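Local coordinates for protein polysaccharide Lyase Family 6 (Bacteroides cellulosilyticus, PDB 6QPS) that cleaves alginate by beta-elimination, with specificity for mannuronic acid, as a calcium-binding polysaccharide lyase of family 6, at residues F171-L181 / I196-Y207. Sequence-based numbering, arbitrary orientation.
Sequences FANKRVGGLVL and IDHNFFGERQPY
F171 pairs with F201 as a parallel beta bridge. F171 N donates to F200 O (3.0 Å), and G202 N returns a bond to F171 O. The phenyl rings of F171 and F201 point the same way into the interior, with planes 22° apart but slid so far that they hardly overlap. F171 CD1 comes 3.5 Å from F201 CE2. A172 CB rests on the CA of G202. N173 N continues the backbone pairing to E203 O, while the amide end of N173 turns to D138 of the preceding coil. The aliphatic part of K174 lies alongside R204, its CD over one face of the guanidinium, 3.6 Å from NH2. The ammonium end bends off at chi4 (-43°) to V176 O and to E154 O outside the segments. At G177 the backbone passes the Y207 ring, and a water links G177 N to the Y207 hydroxyl. G178 O is held in the guanidinium plane by R204 NH2 (2.8 Å) and NH1 (2.9 Å). R204 reaches it because its chain is extended, with CG anti to the backbone N (chi1 -168°). Its NE meets K174 O through a water, so the buried guanidinium ties both ends of the 174-178 loop to the second segment. L179 turns its side chain away from R204 and touches the calcium ligand E213. V180 CG1 meets the edge of the F201 ring. L181 CD2 and I196 CD1 touch tip to tip at 3.7 Å. Aromatic and aliphatic side chains packed between successive parallel coils are characteristic of the right-handed beta-helix of family 6 lyases, here beside the calcium site.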
ATOM      1  N   PHE A 171       2.763 -10.280   5.696  1.00  8.86           N
ATOM      2  CA  PHE A 171       1.716 -10.793   4.820  1.00  8.71           C
ATOM      3  C   PHE A 171       2.375 -11.256   3.532  1.00 10.10           C
ATOM      4  O   PHE A 171       2.974 -10.437   2.827  1.00 10.78           O
ATOM      5  CB  PHE A 171       0.702  -9.704   4.459  1.00 11.99           C
ATOM      6  CG  PHE A 171       0.087  -8.973   5.634  1.00 11.85           C
ATOM      7  CD1 PHE A 171       0.523  -7.711   5.993  1.00 16.39           C
ATOM      8  CD2 PHE A 171      -0.958  -9.525   6.340  1.00 20.20           C
ATOM      9  CE1 PHE A 171      -0.080  -7.025   7.035  1.00 15.18           C
ATOM     10  CE2 PHE A 171      -1.550  -8.834   7.406  1.00 19.01           C
ATOM     11  CZ  PHE A 171      -1.114  -7.577   7.727  1.00 13.65           C
ATOM     12  N   ALA A 172       2.268 -12.546   3.205  1.00  9.96           N
ATOM     13  CA  ALA A 172       2.962 -13.032   2.019  1.00 10.90           C
ATOM     14  C   ALA A 172       2.277 -14.231   1.379  1.00 10.13           C
ATOM     15  O   ALA A 172       1.510 -14.965   2.007  1.00 10.21           O
ATOM     16  CB  ALA A 172       4.417 -13.416   2.335  1.00 12.23           C
ATOM     17  N   ASN A 173       2.602 -14.433   0.102  1.00 10.33           N
ATOM     18  CA  ASN A 173       2.225 -15.627  -0.664  1.00 11.49           C
ATOM     19  C   ASN A 173       0.721 -15.761  -0.877  1.00 12.36           C
ATOM     20  O   ASN A 173       0.165 -16.862  -0.815  1.00 12.67           O
ATOM     21  CB  ASN A 173       2.846 -16.877  -0.054  1.00 12.45           C
ATOM     22  CG  ASN A 173       4.361 -16.754   0.026  1.00 13.09           C
ATOM     23  OD1 ASN A 173       5.008 -16.551  -0.989  1.00 15.64           O
ATOM     24  ND2 ASN A 173       4.913 -16.779   1.225  1.00 13.37           N
ATOM     25  N   LYS A 174       0.076 -14.633  -1.173  1.00 10.40           N
ATOM     26  CA  LYS A 174      -1.290 -14.661  -1.678  1.00 10.53           C
ATOM     27  C   LYS A 174      -1.263 -15.112  -3.142  1.00 12.52           C
ATOM     28  O   LYS A 174      -0.498 -14.569  -3.947  1.00 11.52           O
ATOM     29  CB  LYS A 174      -1.962 -13.295  -1.516  1.00 10.69           C
ATOM     30  CG  LYS A 174      -3.489 -13.409  -1.696  1.00  9.97           C
ATOM     31  CD  LYS A 174      -4.197 -12.066  -1.441  1.00 11.70           C
ATOM     32  CE  LYS A 174      -5.700 -12.179  -1.215  1.00 10.10           C
ATOM     33  NZ  LYS A 174      -6.327 -13.128  -2.193  1.00 12.74           N
ATOM     34  N   ARG A 175      -2.063 -16.139  -3.470  1.00 11.51           N
ATOM     35  CA  ARG A 175      -2.050 -16.788  -4.778  1.00 12.54           C
ATOM     36  C   ARG A 175      -3.393 -16.740  -5.489  1.00 17.25           C
ATOM     37  O   ARG A 175      -3.468 -17.138  -6.659  1.00 22.25           O
ATOM     38  CB  ARG A 175      -1.579 -18.248  -4.652  1.00 13.95           C
ATOM     39  CG  ARG A 175      -0.203 -18.393  -3.976  1.00 13.84           C
ATOM     40  CD  ARG A 175       0.241 -19.866  -3.802  1.00 14.57           C
ATOM     41  NE  ARG A 175       1.448 -19.966  -2.980  1.00 18.30           N
ATOM     42  CZ  ARG A 175       2.688 -19.808  -3.442  1.00 20.82           C
ATOM     43  NH1 ARG A 175       2.899 -19.553  -4.728  1.00 24.06           N
ATOM     44  NH2 ARG A 175       3.720 -19.925  -2.622  1.00 19.99           N
ATOM     45  N   VAL A 176      -4.446 -16.295  -4.817  1.00 14.18           N
ATOM     46  CA  VAL A 176      -5.769 -16.102  -5.395  1.00 11.93           C
ATOM     47  C   VAL A 176      -5.985 -14.612  -5.563  1.00 11.77           C
ATOM     48  O   VAL A 176      -5.424 -13.800  -4.825  1.00 11.62           O
ATOM     49  CB  VAL A 176      -6.816 -16.732  -4.448  1.00 13.00           C
ATOM     50  CG1 VAL A 176      -8.237 -16.398  -4.869  1.00 14.90           C
ATOM     51  CG2 VAL A 176      -6.608 -18.263  -4.363  1.00 16.43           C
ATOM     52  N   GLY A 177      -6.806 -14.255  -6.544  1.00 11.81           N
ATOM     53  CA  GLY A 177      -7.169 -12.870  -6.744  1.00 13.45           C
ATOM     54  C   GLY A 177      -7.721 -12.212  -5.492  1.00 11.55           C
ATOM     55  O   GLY A 177      -8.311 -12.886  -4.632  1.00 11.42           O
ATOM     56  N   GLY A 178      -7.555 -10.893  -5.405  1.00 11.44           N
ATOM     57  CA  GLY A 178      -8.059 -10.115  -4.289  1.00 10.95           C
ATOM     58  C   GLY A 178      -6.988  -9.388  -3.514  1.00 10.68           C
ATOM     59  O   GLY A 178      -5.802  -9.703  -3.613  1.00 12.22           O
ATOM     60  N   LEU A 179      -7.416  -8.412  -2.722  1.00 11.06           N
ATOM     61  CA  LEU A 179      -6.513  -7.556  -1.971  1.00  9.44           C
ATOM     62  C   LEU A 179      -5.888  -8.268  -0.770  1.00  9.76           C
ATOM     63  O   LEU A 179      -6.532  -9.068  -0.094  1.00 10.63           O
ATOM     64  CB  LEU A 179      -7.310  -6.354  -1.458  1.00  9.99           C
ATOM     65  CG  LEU A 179      -7.243  -5.075  -2.301  1.00 10.25           C
ATOM     66  CD1 LEU A 179      -5.831  -4.453  -2.184  1.00 10.58           C
ATOM     67  CD2 LEU A 179      -7.683  -5.288  -3.737  1.00 11.82           C
ATOM     68  N   VAL A 180      -4.628  -7.916  -0.474  1.00  9.82           N
ATOM     69  CA  VAL A 180      -4.081  -8.203   0.852  1.00 10.05           C
ATOM     70  C   VAL A 180      -4.783  -7.327   1.896  1.00  8.44           C
ATOM     71  O   VAL A 180      -5.279  -7.822   2.919  1.00  9.08           O
ATOM     72  CB  VAL A 180      -2.544  -8.045   0.881  1.00  9.16           C
ATOM     73  CG1 VAL A 180      -2.014  -8.125   2.303  1.00  9.57           C
ATOM     74  CG2 VAL A 180      -1.884  -9.099  -0.004  1.00 10.66           C
ATOM     75  N   LEU A 181      -4.866  -6.025   1.631  1.00  9.27           N
ATOM     76  CA  LEU A 181      -5.395  -5.057   2.591  1.00  8.04           C
ATOM     77  C   LEU A 181      -6.232  -4.010   1.863  1.00  9.03           C
ATOM     78  O   LEU A 181      -5.696  -3.165   1.130  1.00  9.06           O
ATOM     79  CB  LEU A 181      -4.253  -4.426   3.381  1.00  8.63           C
ATOM     80  CG  LEU A 181      -4.560  -3.361   4.419  1.00 11.68           C
ATOM     81  CD1 LEU A 181      -5.550  -3.839   5.403  1.00 14.24           C
ATOM     82  CD2 LEU A 181      -3.268  -2.950   5.149  1.00 15.02           C
ATOM     83  N   ILE A 196      -1.238   2.233   8.993  1.00  7.20           N
ATOM     84  CA  ILE A 196      -0.676   0.976   8.486  1.00  7.89           C
ATOM     85  C   ILE A 196       0.835   1.200   8.514  1.00  7.52           C
ATOM     86  O   ILE A 196       1.368   1.929   7.661  1.00  7.45           O
ATOM     87  CB  ILE A 196      -1.187   0.671   7.071  1.00  7.67           C
ATOM     88  CG1 ILE A 196      -2.724   0.485   7.073  1.00  8.52           C
ATOM     89  CG2 ILE A 196      -0.446  -0.516   6.479  1.00  8.46           C
ATOM     90  CD1 ILE A 196      -3.399   0.698   5.717  1.00  9.66           C
ATOM     91  N   ASP A 197       1.535   0.608   9.494  1.00  7.76           N
ATOM     92  CA  ASP A 197       2.934   0.941   9.721  1.00  7.91           C
ATOM     93  C   ASP A 197       3.785  -0.266  10.106  1.00  7.75           C
ATOM     94  O   ASP A 197       3.348  -1.187  10.803  1.00  8.44           O
ATOM     95  CB  ASP A 197       3.089   2.046  10.801  1.00  9.02           C
ATOM     96  CG  ASP A 197       2.692   1.577  12.198  1.00 11.30           C
ATOM     97  OD1 ASP A 197       1.498   1.397  12.462  1.00  9.83           O
ATOM     98  OD2 ASP A 197       3.605   1.347  13.040  1.00 13.48           O
ATOM     99  N   HIS A 198       5.040  -0.231   9.673  1.00  7.89           N
ATOM    100  CA  HIS A 198       6.043  -1.233  10.057  1.00  7.18           C
ATOM    101  C   HIS A 198       5.650  -2.659   9.667  1.00  8.00           C
ATOM    102  O   HIS A 198       6.073  -3.620  10.316  1.00  9.69           O
ATOM    103  CB  HIS A 198       6.403  -1.160  11.547  1.00  9.08           C
ATOM    104  CG  HIS A 198       6.950   0.166  11.962  1.00  9.60           C
ATOM    105  ND1 HIS A 198       8.277   0.526  11.825  1.00 13.72           N
ATOM    106  CD2 HIS A 198       6.334   1.225  12.529  1.00 10.60           C
ATOM    107  CE1 HIS A 198       8.448   1.749  12.301  1.00 10.34           C
ATOM    108  NE2 HIS A 198       7.280   2.205  12.716  1.00 14.38           N
ATOM    109  N   ASN A 199       4.876  -2.814   8.593  1.00  8.17           N
ATOM    110  CA  ASN A 199       4.537  -4.143   8.097  1.00  8.22           C
ATOM    111  C   ASN A 199       5.478  -4.548   6.974  1.00  8.24           C
ATOM    112  O   ASN A 199       6.080  -3.704   6.295  1.00  9.11           O
ATOM    113  CB  ASN A 199       3.103  -4.155   7.577  1.00  7.92           C
ATOM    114  CG  ASN A 199       2.127  -3.750   8.622  1.00  7.96           C
ATOM    115  OD1 ASN A 199       1.870  -4.475   9.575  1.00  8.12           O
ATOM    116  ND2 ASN A 199       1.550  -2.581   8.448  1.00  7.81           N
ATOM    117  N   PHE A 200       5.626  -5.862   6.805  1.00  9.18           N
ATOM    118  CA  PHE A 200       6.383  -6.460   5.711  1.00  8.48           C
ATOM    119  C   PHE A 200       5.387  -7.174   4.794  1.00  8.22           C
ATOM    120  O   PHE A 200       4.837  -8.228   5.148  1.00  9.33           O
ATOM    121  CB  PHE A 200       7.441  -7.424   6.267  1.00  9.18           C
ATOM    122  CG  PHE A 200       8.522  -7.814   5.268  1.00  9.26           C
ATOM    123  CD1 PHE A 200       8.268  -8.742   4.275  1.00 11.13           C
ATOM    124  CD2 PHE A 200       9.780  -7.243   5.343  1.00  9.79           C
ATOM    125  CE1 PHE A 200       9.268  -9.102   3.377  1.00 11.29           C
ATOM    126  CE2 PHE A 200      10.772  -7.595   4.445  1.00 10.76           C
ATOM    127  CZ  PHE A 200      10.501  -8.512   3.465  1.00 11.41           C
ATOM    128  N   PHE A 201       5.149  -6.587   3.628  1.00  7.67           N
ATOM    129  CA  PHE A 201       4.291  -7.178   2.603  1.00  8.76           C
ATOM    130  C   PHE A 201       5.231  -7.950   1.680  1.00  8.72           C
ATOM    131  O   PHE A 201       6.000  -7.347   0.929  1.00  9.51           O
ATOM    132  CB  PHE A 201       3.520  -6.091   1.855  1.00  9.30           C
ATOM    133  CG  PHE A 201       2.563  -5.307   2.721  1.00  7.69           C
ATOM    134  CD1 PHE A 201       2.968  -4.123   3.290  1.00  8.91           C
ATOM    135  CD2 PHE A 201       1.271  -5.746   2.971  1.00 10.46           C
ATOM    136  CE1 PHE A 201       2.129  -3.391   4.096  1.00  8.26           C
ATOM    137  CE2 PHE A 201       0.399  -4.994   3.769  1.00  9.88           C
ATOM    138  CZ  PHE A 201       0.837  -3.824   4.338  1.00 10.43           C
ATOM    139  N   GLY A 202       5.246  -9.277   1.797  1.00  9.44           N
ATOM    140  CA  GLY A 202       6.146 -10.126   1.035  1.00 10.34           C
ATOM    141  C   GLY A 202       5.620 -10.558  -0.320  1.00 10.74           C
ATOM    142  O   GLY A 202       4.698  -9.965  -0.897  1.00 10.01           O
ATOM    143  N   GLU A 203       6.201 -11.644  -0.811  1.00  9.80           N
ATOM    144  CA  GLU A 203       6.097 -11.971  -2.216  1.00 10.35           C
ATOM    145  C   GLU A 203       4.654 -12.170  -2.660  1.00 10.11           C
ATOM    146  O   GLU A 203       3.841 -12.813  -1.981  1.00 10.19           O
ATOM    147  CB  GLU A 203       6.908 -13.234  -2.490  1.00 14.40           C
ATOM    148  CG  GLU A 203       6.932 -13.590  -3.978  1.00 18.54           C
ATOM    149  CD  GLU A 203       8.110 -14.458  -4.382  1.00 31.30           C
ATOM    150  OE1 GLU A 203       8.609 -15.218  -3.531  1.00 29.01           O
ATOM    151  OE2 GLU A 203       8.526 -14.374  -5.557  1.00 32.57           O
ATOM    152  N   ARG A 204       4.370 -11.660  -3.853  1.00 10.44           N
ATOM    153  CA  ARG A 204       3.153 -11.970  -4.581  1.00  9.21           C
ATOM    154  C   ARG A 204       3.549 -12.190  -6.030  1.00 11.22           C
ATOM    155  O   ARG A 204       4.109 -11.282  -6.661  1.00 11.90           O
ATOM    156  CB  ARG A 204       2.121 -10.846  -4.481  1.00 10.41           C
ATOM    157  CG  ARG A 204       0.742 -11.297  -4.988  1.00 12.04           C
ATOM    158  CD  ARG A 204      -0.393 -10.327  -4.733  1.00 11.24           C
ATOM    159  NE  ARG A 204      -1.644 -11.001  -5.039  1.00 11.57           N
ATOM    160  CZ  ARG A 204      -2.849 -10.569  -4.670  1.00 10.46           C
ATOM    161  NH1 ARG A 204      -2.975  -9.421  -4.018  1.00  9.35           N
ATOM    162  NH2 ARG A 204      -3.912 -11.305  -4.961  1.00 10.72           N
ATOM    163  N   GLN A 205       3.285 -13.386  -6.554  1.00 11.72           N
ATOM    164  CA  GLN A 205       3.661 -13.690  -7.921  1.00 13.17           C
ATOM    165  C   GLN A 205       2.698 -13.071  -8.937  1.00 11.97           C
ATOM    166  O   GLN A 205       1.553 -12.741  -8.615  1.00 11.89           O
ATOM    167  CB  GLN A 205       3.702 -15.197  -8.110  1.00 16.50           C
ATOM    168  CG  GLN A 205       4.809 -15.888  -7.320  1.00 30.90           C
ATOM    169  CD  GLN A 205       6.133 -15.925  -8.063  1.00 50.52           C
ATOM    170  OE1 GLN A 205       6.183 -15.784  -9.288  1.00 53.86           O
ATOM    171  NE2 GLN A 205       7.217 -16.116  -7.321  1.00 56.69           N
ATOM    172  N   PRO A 206       3.147 -12.897 -10.180  1.00 13.21           N
ATOM    173  CA  PRO A 206       2.259 -12.330 -11.203  1.00 12.43           C
ATOM    174  C   PRO A 206       0.933 -13.073 -11.327  1.00 15.19           C
ATOM    175  O   PRO A 206       0.895 -14.295 -11.465  1.00 14.92           O
ATOM    176  CB  PRO A 206       3.099 -12.417 -12.482  1.00 14.42           C
ATOM    177  CG  PRO A 206       4.532 -12.290 -11.979  1.00 14.72           C
ATOM    178  CD  PRO A 206       4.524 -13.090 -10.689  1.00 14.63           C
ATOM    179  N   TYR A 207      -0.163 -12.310 -11.314  1.00 13.96           N
ATOM    180  CA  TYR A 207      -1.513 -12.847 -11.426  1.00 12.07           C
ATOM    181  C   TYR A 207      -1.955 -13.016 -12.872  1.00 14.09           C
ATOM    182  O   TYR A 207      -2.790 -13.876 -13.159  1.00 16.07           O
ATOM    183  CB  TYR A 207      -2.487 -11.906 -10.679  1.00 13.03           C
ATOM    184  CG  TYR A 207      -3.914 -12.402 -10.510  1.00 14.05           C
ATOM    185  CD1 TYR A 207      -4.178 -13.650  -9.975  1.00 14.17           C
ATOM    186  CD2 TYR A 207      -5.005 -11.604 -10.864  1.00 14.81           C
ATOM    187  CE1 TYR A 207      -5.497 -14.113  -9.838  1.00 16.05           C
ATOM    188  CE2 TYR A 207      -6.308 -12.048 -10.715  1.00 14.33           C
ATOM    189  CZ  TYR A 207      -6.553 -13.295 -10.205  1.00 14.68           C
ATOM    190  OH  TYR A 207      -7.860 -13.716 -10.055  1.00 18.59           O
TER
HETATM  191  O   HOH W   1       2.095  -9.564   0.227  1.00 10.56           O
HETATM  192  O   HOH W   2       1.242 -11.895  -1.303  1.00 11.57           O
HETATM  193  O   HOH W   3      -2.107 -13.563  -6.055  1.00 14.58           O
HETATM  194  O   HOH W   4       1.926 -15.364  -4.893  1.00 16.03           O
HETATM  195  O   HOH W   5      -8.205 -15.901  -8.506  1.00 16.18           O